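Side-chain contacts in CyaB (Pseudomonas aeruginosa, PDB 3R5G), which probably makes cyclic AMP from ATP, this chain being the adenylyl cyclase catalytic domain of a longer membrane protein: residues T21-E26 against K106-R111; L36-N41 against K93-Q98; S44-K49 against G85-K90; V79-M84 against M112-G117. All coordinates share one frame; numbering follows the deposited sequence.

Interaction 1: residues T21-E26 against K106-R111; sequences TELSEE and KPLEIR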
loop_
_atom_site.group_PDB
_atom_site.type_symbol
_atom_site.label_atom_id
_atom_site.label_comp_id
_atom_site.label_asym_id
_atom_site.label_seq_id
_atom_site.Cartn_x
_atom_site.Cartn_y
_atom_site.Cartn_z
ATOM N N THR A 21 7.680 10.768 -5.701
ATOM C CA THR A 21 7.112 11.574 -4.600
ATOM C C THR A 21 7.651 13.013 -4.629
ATOM O O THR A 21 6.899 13.948 -4.438
ATOM C CB THR A 21 7.266 10.925 -3.260
ATOM O OG1 THR A 21 6.578 9.654 -3.308
ATOM C CG2 THR A 21 6.629 11.904 -2.230
ATOM N N GLU A 22 8.940 13.151 -4.923
ATOM C CA GLU A 22 9.633 14.455 -5.054
ATOM C C GLU A 22 8.952 15.231 -6.179
ATOM O O GLU A 22 8.520 16.402 -6.007
ATOM C CB GLU A 22 11.115 14.170 -5.375
ATOM C CG GLU A 22 11.854 13.418 -4.248
ATOM C CD GLU A 22 11.836 11.820 -4.316
ATOM O OE1 GLU A 22 10.801 11.148 -4.606
ATOM O OE2 GLU A 22 12.902 11.233 -4.005
ATOM N N LEU A 23 8.770 14.551 -7.301
ATOM C CA LEU A 23 8.097 15.148 -8.459
ATOM C C LEU A 23 6.677 15.635 -8.129
ATOM O O LEU A 23 6.187 16.657 -8.649
ATOM C CB LEU A 23 8.072 14.122 -9.596
ATOM C CG LEU A 23 7.535 14.636 -10.941
ATOM C CD1 LEU A 23 8.605 15.498 -11.719
ATOM C CD2 LEU A 23 6.953 13.505 -11.802
ATOM N N SER A 24 5.988 14.905 -7.257
ATOM C CA SER A 24 4.607 15.307 -6.933
ATOM C C SER A 24 4.519 16.592 -6.097
ATOM O O SER A 24 3.436 17.188 -6.005
ATOM C CB SER A 24 3.869 14.179 -6.215
ATOM O OG SER A 24 4.315 14.027 -4.880
ATOM N N GLU A 25 5.634 16.964 -5.474
ATOM C CA GLU A 25 5.751 18.197 -4.701
ATOM C C GLU A 25 6.271 19.402 -5.545
ATOM O O GLU A 25 6.600 20.435 -4.971
ATOM C CB GLU A 25 6.632 17.991 -3.457
ATOM C CG GLU A 25 6.085 16.881 -2.498
ATOM C CD GLU A 25 4.715 17.229 -1.912
ATOM O OE1 GLU A 25 4.431 18.417 -1.717
ATOM O OE2 GLU A 25 3.905 16.297 -1.707
ATOM N N GLU A 26 6.382 19.272 -6.858
ATOM C CA GLU A 26 6.874 20.419 -7.647
ATOM C C GLU A 26 6.222 20.604 -9.024
ATOM O O GLU A 26 6.364 21.661 -9.655
ATOM C CB GLU A 26 8.402 20.373 -7.739
ATOM C CG GLU A 26 8.910 19.259 -8.590
ATOM C CD GLU A 26 10.425 19.099 -8.576
ATOM O OE1 GLU A 26 11.035 18.979 -7.484
ATOM O OE2 GLU A 26 11.004 19.023 -9.686
ATOM N N LYS A 106 14.123 15.594 -13.842
ATOM C CA LYS A 106 14.484 14.963 -12.575
ATOM C C LYS A 106 14.431 13.444 -12.780
ATOM O O LYS A 106 13.612 12.936 -13.540
ATOM C CB LYS A 106 13.527 15.388 -11.464
ATOM C CG LYS A 106 14.132 15.309 -10.059
ATOM C CD LYS A 106 13.074 14.998 -8.963
ATOM C CE LYS A 106 12.781 13.459 -8.814
ATOM N NZ LYS A 106 14.046 12.624 -8.657
ATOM N N PRO A 107 15.351 12.733 -12.143
ATOM C CA PRO A 107 15.364 11.328 -12.526
ATOM C C PRO A 107 14.166 10.532 -11.913
ATOM O O PRO A 107 13.778 10.770 -10.750
ATOM C CB PRO A 107 16.709 10.824 -11.987
ATOM C CG PRO A 107 17.464 11.999 -11.547
ATOM C CD PRO A 107 16.472 13.071 -11.238
ATOM N N LEU A 108 13.643 9.624 -12.725
ATOM C CA LEU A 108 12.475 8.802 -12.335
ATOM C C LEU A 108 12.810 7.404 -12.798
ATOM O O LEU A 108 13.141 7.205 -13.976
ATOM C CB LEU A 108 11.238 9.258 -13.101
ATOM C CG LEU A 108 10.665 10.635 -12.713
ATOM C CD1 LEU A 108 9.581 11.143 -13.691
ATOM C CD2 LEU A 108 10.140 10.600 -11.255
ATOM N N GLU A 109 12.750 6.431 -11.892
ATOM C CA GLU A 109 13.129 5.066 -12.293
ATOM C C GLU A 109 12.263 4.064 -11.592
ATOM O O GLU A 109 11.978 4.231 -10.434
ATOM C CB GLU A 109 14.553 4.732 -11.945
ATOM C CG GLU A 109 14.916 3.330 -12.571
ATOM C CD GLU A 109 14.880 3.266 -14.053
ATOM O OE1 GLU A 109 15.979 3.573 -14.602
ATOM O OE2 GLU A 109 13.801 2.943 -14.674
ATOM N N ILE A 110 11.908 3.025 -12.324
ATOM C CA ILE A 110 11.042 2.002 -11.759
ATOM C C ILE A 110 11.862 1.060 -10.926
ATOM O O ILE A 110 13.027 0.785 -11.227
ATOM C CB ILE A 110 10.267 1.253 -12.925
ATOM C CG1 ILE A 110 9.187 0.342 -12.323
ATOM C CG2 ILE A 110 11.310 0.566 -13.954
ATOM C CD1 ILE A 110 8.415 -0.237 -13.514
ATOM N N ARG A 111 11.253 0.596 -9.847
ATOM C CA ARG A 111 11.778 -0.562 -9.126
ATOM C C ARG A 111 10.685 -1.561 -8.881
ATOM O O ARG A 111 9.503 -1.195 -8.789
ATOM C CB ARG A 111 12.443 -0.134 -7.837
ATOM C CG ARG A 111 11.479 0.348 -6.857
ATOM C CD ARG A 111 12.232 0.811 -5.627
ATOM N NE ARG A 111 11.210 1.307 -4.698
ATOM C CZ ARG A 111 11.376 1.361 -3.386
ATOM N NH1 ARG A 111 10.359 1.758 -2.620
ATOM N NH2 ARG A 111 12.533 0.995 -2.850
#

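Interaction 2: residues L36-N41 against K93-Q98; sequences LNNYLN and KVLRQQ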
loop_
_atom_site.group_PDB
_atom_site.type_symbol
_atom_site.label_atom_id
_atom_site.label_comp_id
_atom_site.label_asym_id
_atom_site.label_seq_id
_atom_site.Cartn_x
_atom_site.Cartn_y
_atom_site.Cartn_z
ATOM N N LEU A 36 1.326 10.894 -14.228
ATOM C CA LEU A 36 0.965 9.620 -13.532
ATOM C C LEU A 36 -0.015 8.782 -14.372
ATOM O O LEU A 36 0.078 7.511 -14.434
ATOM C CB LEU A 36 0.365 9.904 -12.146
ATOM C CG LEU A 36 -0.151 8.728 -11.308
ATOM C CD1 LEU A 36 1.043 7.719 -11.098
ATOM C CD2 LEU A 36 -0.622 9.252 -9.926
ATOM N N ASN A 37 -1.128 9.356 -14.932
ATOM C CA ASN A 37 -2.080 8.567 -15.622
ATOM C C ASN A 37 -1.506 7.918 -16.913
ATOM O O ASN A 37 -1.908 6.800 -17.235
ATOM C CB ASN A 37 -3.390 9.389 -15.899
ATOM C CG ASN A 37 -4.139 9.732 -14.622
ATOM O OD1 ASN A 37 -3.790 9.276 -13.578
ATOM N ND2 ASN A 37 -5.097 10.658 -14.691
ATOM N N ASN A 38 -0.636 8.669 -17.602
ATOM C CA ASN A 38 0.050 8.131 -18.791
ATOM C C ASN A 38 0.863 6.887 -18.397
ATOM O O ASN A 38 0.716 5.853 -19.038
ATOM C CB ASN A 38 0.934 9.189 -19.403
ATOM C CG ASN A 38 1.740 8.676 -20.619
ATOM O OD1 ASN A 38 1.205 8.002 -21.494
ATOM N ND2 ASN A 38 2.973 9.104 -20.704
ATOM N N TYR A 39 1.611 7.058 -17.335
ATOM C CA TYR A 39 2.413 5.933 -16.776
ATOM C C TYR A 39 1.558 4.756 -16.398
ATOM O O TYR A 39 1.798 3.642 -16.817
ATOM C CB TYR A 39 3.203 6.420 -15.565
ATOM C CG TYR A 39 3.880 5.258 -14.858
ATOM C CD1 TYR A 39 5.080 4.653 -15.368
ATOM C CD2 TYR A 39 3.343 4.750 -13.662
ATOM C CE1 TYR A 39 5.658 3.521 -14.736
ATOM C CE2 TYR A 39 3.939 3.652 -12.995
ATOM C CZ TYR A 39 5.080 3.030 -13.571
ATOM O OH TYR A 39 5.715 1.954 -12.997
ATOM N N LEU A 40 0.489 4.989 -15.609
ATOM C CA LEU A 40 -0.330 3.884 -15.191
ATOM C C LEU A 40 -1.048 3.214 -16.390
ATOM O O LEU A 40 -1.239 2.026 -16.435
ATOM C CB LEU A 40 -1.342 4.373 -14.127
ATOM C CG LEU A 40 -0.718 4.758 -12.798
ATOM C CD1 LEU A 40 -1.811 5.415 -11.890
ATOM C CD2 LEU A 40 0.006 3.599 -12.045
ATOM N N ASN A 41 -1.459 4.021 -17.393
ATOM C CA ASN A 41 -2.118 3.456 -18.558
ATOM C C ASN A 41 -1.115 2.580 -19.363
ATOM O O ASN A 41 -1.456 1.492 -19.743
ATOM C CB ASN A 41 -2.609 4.597 -19.474
ATOM C CG ASN A 41 -3.695 4.134 -20.393
ATOM O OD1 ASN A 41 -4.677 3.510 -19.995
ATOM N ND2 ASN A 41 -3.448 4.324 -21.686
ATOM N N LYS A 93 12.346 3.527 -20.285
ATOM C CA LYS A 93 13.348 4.383 -21.012
ATOM C C LYS A 93 12.631 5.242 -22.032
ATOM O O LYS A 93 12.975 6.428 -22.242
ATOM C CB LYS A 93 14.370 3.538 -21.768
ATOM C CG LYS A 93 15.128 2.636 -20.824
ATOM C CD LYS A 93 16.168 1.852 -21.630
ATOM C CE LYS A 93 17.092 1.040 -20.721
ATOM N NZ LYS A 93 16.352 0.557 -19.486
ATOM N N VAL A 94 11.654 4.654 -22.703
ATOM C CA VAL A 94 10.850 5.404 -23.667
ATOM C C VAL A 94 10.077 6.516 -22.944
ATOM O O VAL A 94 10.044 7.671 -23.396
ATOM C CB VAL A 94 9.915 4.485 -24.334
ATOM C CG1 VAL A 94 9.121 5.201 -25.422
ATOM C CG2 VAL A 94 10.703 3.296 -25.012
ATOM N N LEU A 95 9.394 6.178 -21.828
ATOM C CA LEU A 95 8.634 7.182 -21.170
ATOM C C LEU A 95 9.503 8.313 -20.683
ATOM O O LEU A 95 9.048 9.479 -20.723
ATOM C CB LEU A 95 7.794 6.555 -20.029
ATOM C CG LEU A 95 6.735 5.554 -20.499
ATOM C CD1 LEU A 95 6.107 4.915 -19.195
ATOM C CD2 LEU A 95 5.630 6.132 -21.434
ATOM N N ARG A 96 10.678 8.000 -20.142
ATOM C CA ARG A 96 11.595 9.057 -19.667
ATOM C C ARG A 96 11.965 9.995 -20.824
ATOM O O ARG A 96 12.106 11.183 -20.606
ATOM C CB ARG A 96 12.872 8.541 -19.023
ATOM C CG ARG A 96 12.669 8.037 -17.598
ATOM C CD ARG A 96 14.024 7.947 -16.898
ATOM N NE ARG A 96 14.736 6.830 -17.503
ATOM C CZ ARG A 96 14.583 5.555 -17.133
ATOM N NH1 ARG A 96 15.217 4.593 -17.785
ATOM N NH2 ARG A 96 13.811 5.272 -16.099
ATOM N N GLN A 97 12.176 9.437 -22.011
ATOM C CA GLN A 97 12.576 10.286 -23.181
ATOM C C GLN A 97 11.396 11.212 -23.504
ATOM O O GLN A 97 11.539 12.417 -23.802
ATOM C CB GLN A 97 12.847 9.424 -24.423
ATOM C CG GLN A 97 14.067 8.467 -24.332
ATOM C CD GLN A 97 14.029 7.290 -25.352
ATOM O OE1 GLN A 97 13.660 7.465 -26.536
ATOM N NE2 GLN A 97 14.422 6.080 -24.888
ATOM N N GLN A 98 10.198 10.677 -23.451
ATOM C CA GLN A 98 9.036 11.510 -23.683
ATOM C C GLN A 98 8.920 12.596 -22.632
ATOM O O GLN A 98 8.630 13.781 -22.950
ATOM C CB GLN A 98 7.734 10.714 -23.755
ATOM C CG GLN A 98 7.749 9.763 -24.858
ATOM C CD GLN A 98 6.537 8.887 -24.928
ATOM O OE1 GLN A 98 5.670 8.890 -24.010
ATOM N NE2 GLN A 98 6.420 8.161 -26.036
#

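Interaction 3: residues S44-K49 against G85-K90; sequences SKIALK and GIAMRK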
loop_
_atom_site.group_PDB
_atom_site.type_symbol
_atom_site.label_atom_id
_atom_site.label_comp_id
_atom_site.label_asym_id
_atom_site.label_seq_id
_atom_site.Cartn_x
_atom_site.Cartn_y
_atom_site.Cartn_z
ATOM N N SER A 44 -0.516 -0.607 -17.415
ATOM C CA SER A 44 -1.645 -1.447 -17.580
ATOM C C SER A 44 -1.647 -2.221 -18.922
ATOM O O SER A 44 -1.939 -3.419 -18.938
ATOM C CB SER A 44 -2.899 -0.565 -17.431
ATOM O OG SER A 44 -3.994 -1.367 -17.763
ATOM N N LYS A 45 -1.313 -1.546 -20.013
ATOM C CA LYS A 45 -1.240 -2.208 -21.262
ATOM C C LYS A 45 -0.181 -3.331 -21.291
ATOM O O LYS A 45 -0.426 -4.375 -21.814
ATOM C CB LYS A 45 -0.856 -1.198 -22.342
ATOM C CG LYS A 45 -1.995 -0.159 -22.600
ATOM C CD LYS A 45 -1.675 0.606 -23.819
ATOM C CE LYS A 45 -2.934 1.396 -24.185
ATOM N NZ LYS A 45 -2.711 2.779 -24.698
ATOM N N ILE A 46 0.994 -3.058 -20.683
ATOM C CA ILE A 46 1.980 -4.134 -20.602
ATOM C C ILE A 46 1.560 -5.338 -19.732
ATOM O O ILE A 46 1.714 -6.470 -20.147
ATOM C CB ILE A 46 3.346 -3.565 -20.109
ATOM C CG1 ILE A 46 3.815 -2.452 -21.032
ATOM C CG2 ILE A 46 4.395 -4.720 -20.010
ATOM C CD1 ILE A 46 5.040 -1.674 -20.645
ATOM N N ALA A 47 0.921 -5.074 -18.585
ATOM C CA ALA A 47 0.427 -6.165 -17.778
ATOM C C ALA A 47 -0.626 -6.965 -18.534
ATOM O O ALA A 47 -0.574 -8.182 -18.481
ATOM C CB ALA A 47 -0.182 -5.630 -16.465
ATOM N N LEU A 48 -1.536 -6.284 -19.286
ATOM C CA LEU A 48 -2.537 -7.074 -20.078
ATOM C C LEU A 48 -1.838 -7.985 -21.119
ATOM O O LEU A 48 -2.156 -9.176 -21.216
ATOM C CB LEU A 48 -3.570 -6.145 -20.784
ATOM C CG LEU A 48 -4.581 -6.809 -21.821
ATOM C CD1 LEU A 48 -5.708 -7.762 -21.216
ATOM C CD2 LEU A 48 -5.236 -5.709 -22.745
ATOM N N LYS A 49 -0.836 -7.424 -21.814
ATOM C CA LYS A 49 -0.117 -8.151 -22.851
ATOM C C LYS A 49 0.521 -9.471 -22.305
ATOM O O LYS A 49 0.540 -10.533 -22.914
ATOM C CB LYS A 49 0.977 -7.269 -23.428
ATOM C CG LYS A 49 1.910 -8.050 -24.251
ATOM C CD LYS A 49 3.135 -7.188 -24.585
ATOM C CE LYS A 49 3.080 -6.657 -26.014
ATOM N NZ LYS A 49 3.717 -5.317 -26.085
ATOM N N GLY A 85 7.960 -7.536 -16.027
ATOM C CA GLY A 85 8.800 -6.514 -15.375
ATOM C C GLY A 85 9.967 -6.058 -16.235
ATOM O O GLY A 85 10.226 -4.846 -16.268
ATOM N N ILE A 86 10.613 -6.998 -16.945
ATOM C CA ILE A 86 11.692 -6.651 -17.868
ATOM C C ILE A 86 11.187 -5.641 -18.916
ATOM O O ILE A 86 11.823 -4.614 -19.221
ATOM C CB ILE A 86 12.303 -7.840 -18.499
ATOM C CG1 ILE A 86 13.143 -8.626 -17.441
ATOM C CG2 ILE A 86 13.141 -7.468 -19.767
ATOM C CD1 ILE A 86 13.478 -10.066 -17.879
ATOM N N ALA A 87 9.983 -5.983 -19.446
ATOM C CA ALA A 87 9.402 -5.135 -20.417
ATOM C C ALA A 87 9.026 -3.770 -19.922
ATOM O O ALA A 87 9.141 -2.751 -20.654
ATOM C CB ALA A 87 8.152 -5.880 -21.006
ATOM N N MET A 88 8.501 -3.638 -18.694
ATOM C CA MET A 88 8.177 -2.369 -18.106
ATOM C C MET A 88 9.431 -1.550 -17.907
ATOM O O MET A 88 9.382 -0.337 -18.131
ATOM C CB MET A 88 7.455 -2.579 -16.769
ATOM C CG MET A 88 6.048 -3.187 -16.935
ATOM S SD MET A 88 5.370 -3.553 -15.309
ATOM C CE MET A 88 3.625 -3.701 -15.741
ATOM N N ARG A 89 10.503 -2.186 -17.446
ATOM C CA ARG A 89 11.758 -1.423 -17.226
ATOM C C ARG A 89 12.260 -0.898 -18.574
ATOM O O ARG A 89 12.774 0.283 -18.608
ATOM C CB ARG A 89 12.740 -2.372 -16.549
ATOM C CG ARG A 89 14.089 -1.714 -16.314
ATOM C CD ARG A 89 14.972 -2.456 -15.327
ATOM N NE ARG A 89 15.305 -3.756 -15.904
ATOM C CZ ARG A 89 15.959 -4.730 -15.209
ATOM N NH1 ARG A 89 16.326 -4.441 -13.927
ATOM N NH2 ARG A 89 16.262 -5.893 -15.739
ATOM N N LYS A 90 12.129 -1.692 -19.664
ATOM C CA LYS A 90 12.539 -1.171 -20.980
ATOM C C LYS A 90 11.636 -0.043 -21.389
ATOM O O LYS A 90 12.109 0.960 -21.946
ATOM C CB LYS A 90 12.516 -2.248 -22.048
ATOM C CG LYS A 90 13.524 -3.325 -21.946
ATOM C CD LYS A 90 13.327 -4.376 -22.981
ATOM C CE LYS A 90 14.355 -5.497 -22.781
ATOM N NZ LYS A 90 14.120 -6.670 -23.616
#

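Interaction 4: residues V79-M84 against M112-G117; sequences VAAVSM and MGINTG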
loop_
_atom_site.group_PDB
_atom_site.type_symbol
_atom_site.label_atom_id
_atom_site.label_comp_id
_atom_site.label_asym_id
_atom_site.label_seq_id
_atom_site.Cartn_x
_atom_site.Cartn_y
_atom_site.Cartn_z
ATOM N N VAL A 79 7.540 -16.920 -15.157
ATOM C CA VAL A 79 8.237 -16.348 -16.304
ATOM C C VAL A 79 7.441 -15.134 -16.843
ATOM O O VAL A 79 8.028 -14.113 -17.226
ATOM C CB VAL A 79 8.427 -17.378 -17.384
ATOM C CG1 VAL A 79 8.947 -16.780 -18.693
ATOM C CG2 VAL A 79 9.447 -18.399 -16.832
ATOM N N ALA A 80 6.087 -15.264 -16.945
ATOM C CA ALA A 80 5.326 -14.146 -17.451
ATOM C C ALA A 80 5.435 -12.857 -16.590
ATOM O O ALA A 80 5.646 -11.717 -17.111
ATOM C CB ALA A 80 3.827 -14.572 -17.587
ATOM N N ALA A 81 5.414 -13.064 -15.233
ATOM C CA ALA A 81 5.464 -11.911 -14.353
ATOM C C ALA A 81 6.857 -11.255 -14.532
ATOM O O ALA A 81 6.936 -10.064 -14.549
ATOM C CB ALA A 81 5.347 -12.381 -12.893
ATOM N N VAL A 82 7.921 -12.031 -14.489
ATOM C CA VAL A 82 9.272 -11.371 -14.567
ATOM C C VAL A 82 9.500 -10.761 -15.930
ATOM O O VAL A 82 10.139 -9.691 -16.020
ATOM C CB VAL A 82 10.284 -12.427 -14.197
ATOM C CG1 VAL A 82 11.774 -11.902 -14.234
ATOM C CG2 VAL A 82 10.066 -12.822 -12.721
ATOM N N SER A 83 9.041 -11.434 -16.995
ATOM C CA SER A 83 9.176 -10.901 -18.359
ATOM C C SER A 83 8.403 -9.630 -18.467
ATOM O O SER A 83 8.872 -8.680 -19.127
ATOM C CB SER A 83 8.714 -11.955 -19.415
ATOM O OG SER A 83 9.508 -13.129 -19.285
ATOM N N MET A 84 7.210 -9.519 -17.836
ATOM C CA MET A 84 6.477 -8.273 -17.799
ATOM C C MET A 84 7.318 -7.181 -17.139
ATOM O O MET A 84 7.433 -6.044 -17.651
ATOM C CB MET A 84 5.184 -8.573 -17.070
ATOM C CG MET A 84 4.362 -7.323 -16.881
ATOM S SD MET A 84 3.057 -7.400 -15.659
ATOM C CE MET A 84 4.167 -7.449 -14.195
ATOM N N MET A 112 11.098 -2.817 -8.745
ATOM C CA MET A 112 10.154 -3.932 -8.710
ATOM C C MET A 112 10.543 -5.021 -7.760
ATOM O O MET A 112 11.760 -5.300 -7.646
ATOM C CB MET A 112 10.071 -4.568 -10.137
ATOM C CG MET A 112 9.680 -3.490 -11.141
ATOM S SD MET A 112 9.693 -4.204 -12.832
ATOM C CE MET A 112 10.743 -3.072 -13.507
ATOM N N GLY A 113 9.540 -5.685 -7.179
ATOM C CA GLY A 113 9.744 -6.827 -6.320
ATOM C C GLY A 113 8.810 -7.945 -6.770
ATOM O O GLY A 113 7.639 -7.587 -7.051
ATOM N N ILE A 114 9.237 -9.193 -6.793
ATOM C CA ILE A 114 8.393 -10.296 -7.313
ATOM C C ILE A 114 8.622 -11.452 -6.399
ATOM O O ILE A 114 9.800 -11.795 -6.120
ATOM C CB ILE A 114 8.746 -10.596 -8.778
ATOM C CG1 ILE A 114 8.585 -9.329 -9.587
ATOM C CG2 ILE A 114 7.862 -11.736 -9.267
ATOM C CD1 ILE A 114 9.043 -9.528 -11.092
ATOM N N ASN A 115 7.555 -12.148 -5.999
ATOM C CA ASN A 115 7.698 -13.345 -5.218
ATOM C C ASN A 115 6.669 -14.322 -5.680
ATOM O O ASN A 115 5.595 -13.919 -6.170
ATOM C CB ASN A 115 7.465 -12.988 -3.726
ATOM C CG ASN A 115 7.473 -14.211 -2.806
ATOM O OD1 ASN A 115 8.403 -15.039 -2.873
ATOM N ND2 ASN A 115 6.421 -14.371 -2.018
ATOM N N THR A 116 6.853 -15.590 -5.478
ATOM C CA THR A 116 5.919 -16.656 -5.842
ATOM C C THR A 116 5.652 -17.500 -4.604
ATOM O O THR A 116 6.539 -17.803 -3.847
ATOM C CB THR A 116 6.579 -17.551 -6.849
ATOM O OG1 THR A 116 6.980 -16.798 -8.002
ATOM C CG2 THR A 116 5.672 -18.792 -7.290
ATOM N N GLY A 117 4.394 -17.795 -4.357
ATOM C CA GLY A 117 4.013 -18.686 -3.222
ATOM C C GLY A 117 2.503 -18.690 -3.084
ATOM O O GLY A 117 1.765 -18.072 -3.879
#

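Interaction 1: residues T21-E26 against K106-R111
Glu22 and Lys106 meet through their carbon chains, and the flat carboxylate of Glu22 stands off, with its OE2 5.0 Å from Lys106 NZ. Two flat groups of 106-111 hold polar partners. In the plane of the Pro107 carbonyl, Lys106 NZ sits on a lone pair of Pro107 O at 2.8 Å, with a C=O...N angle of 142°. The carboxylate of Glu109 takes the N-H of Ile110 on the anti lone pair of OE2, while the same oxygen forms a salt bridge with Arg96 of helix 74-100.

The lysine reaches its carbonyl by curling: bends at chi3 (84°) and chi4 (51°) carry the ammonium back toward its own chain. That loop of methylenes turns its outer side to the helix, where Lys106 CE rests 3.9 Å from Glu22 CB. The second touch is between leucines: Leu23 CD2 meets Leu108 CD1 at 4.0 Å, the two side chains crossing at about a right angle; Leu23 also packs on Leu35 of helix 29-50, and Leu108 on Trp99 and Ile17. Thr21 OG1, within the helix, and Glu25 OE2, just past it, bond Asn140 ND2 and the backbone N of Arg137, respectively, both of the second subunit.

The case illustrates how opposite charges can be neighbours without pairing. The ammonium spends a bond on a neighbouring backbone oxygen, so any attraction between Glu22 and Lys106 is probably only long-range, and direct contact between the loop before strand 109-116 and helix 20-24 rests on dispersion between methylene and methyl groups.

Interaction 2: residues L36-N41 against K93-Q98
Leu95 forks between Asn38 and Tyr39, and its side chain takes part in two of the three close residue pairs between helices 29-50 and 74-100 at this level. Its CB heads toward the facing helix. CG follows anti to the carbonyl carbon (chi1 -64°), which brings the fork out between the two helices. From there the branches part. CD1 comes to the edge of the Tyr39 ring, near the ring plane, and lies 4.0 Å from Tyr39 CD1; the leucine and tyrosine side chains cross at about a right angle, so this is methyl-to-edge packing. The other methyl, CD2, approaches the amide of Asn38, 4.1 Å from Asn38 ND2. Toward the exposed Gln98, that same amide nitrogen lies 4.3 Å from Gln98 OE1, a loose polar approach.

The axes of the two helical segments stay 11.7 Å apart and run nearly antiparallel, at 158°. At this spacing the contact is made through the ends of side chains.

Tyr39 extends past the leucine down to the sheet, where it packs on Ser15 and Ile17 of strand 6-18, as well as on Met92. Leu95 also touches Glu42 and Met43 one turn on, and Asn38 leans on Trp99. On another side of helix 29-50, Asn37 and Asn41 bond backbone atoms of the second subunit, placing this helix between its partner helix and the dimer interface.

Interaction 3: residues S44-K49 against G85-K90
The antiparallel pair of helices 29-50 and 74-100, which packs on one face of the sheet in the class III cyclase catalytic domain, closes up here around Ile46 and Met88. The axes of the two helical segments approach to 9.9 Å at 151°, and the seam is wholly apolar.

Ile46 touches with both of its branches. CG2, anti to the backbone N, presses on Met88 CG at 3.8 Å and also reaches Ala87 CB at 4.1 Å; CD1, at the end of the longer branch, lies 4.1 Å from Met88 CA. The isoleucine and the methionine slide past one another in opposite directions, each alongside the other. Beyond CG, Met88 stays extended (chi2 174°, chi3 162°), which carries its CE across to the facing helix, 4.2 Å from Ala47 N. Ala47 CB lies 4.3 Å from the same Met88 CE.

Around this seam, Ile46 continues onto Met84 and His91 of helix 74-100, Ala47 and Ser44 pack on Ile54 of strand 53-58, and Met88 touches Met43. Farther round helix 74-100, Arg89 forms a salt bridge with Asp192, tying the helix to the chain after strand 185-190.

Interaction 4: residues V79-M84 against M112-G117
Ala81 and Val82 are the residues of 79-84 that touch Ile114, and Val79 comes two residues before Ala81. Its carbonyl oxygen is doubly held: Ser83 OG donates to Val79 O at 2.7 Å from above the carbonyl plane, 36° out of it, while Ser83 N reaches the same oxygen from the opposite face. Ala80 follows, resting on Phe66 of strand 61-66. Ala81 then points its methyl at the sheet. Its CB lies 4.5 Å from Ile114 CG2, and its carbonyl oxygen, Ala81 O, is 4.1 Å from Ile114 CD1.

This is helix-on-sheet packing within a split beta-alpha-beta crossover: helix 74-100 connects strands 61-66 and 109-116, and strand 6-18 lies between those two. Ile114 belongs to the last strand of the unit and projects from it toward the helix, with CG1 anti to the carbonyl carbon (chi1 -57°).

Val82 receives the end of that longer branch. Val82 CG2 stands 3.8 Å from Ile114 CD1, which also nears the helix backbone at Val82 CA, 3.9 Å away; the two side chains meet obliquely, and Val82 has Ile168 as a further neighbour. Ser83 turns away from the strand, toward Ile168, Leu197 and Tyr50. Met84 packs on Phe13, Val64 and Phe66 of the sheet and on Ile46 and Ala47 of helix 29-50.

Overall arrangement
Three of the four contacts share one long helix, 74-100, which faces helix 29-50 in interactions 2 and 3 and strand 109-116 in interaction 4; interaction 1 joins that strand's approach to helix 20-24. Centres of interactions 1 and 2, and of 2 and 3, lie 12 Å apart, those of 3 and 4 11 Å, while interactions 1 and 4 are 24 Å apart. Along the chain, interaction 3 is nested within 2 and 2 within 1, whereas 4 crosses all three. Helices and sheet thus form one continuous layered unit, with interactions 1 and 2, and Ser44 of interaction 3, reaching the second subunit.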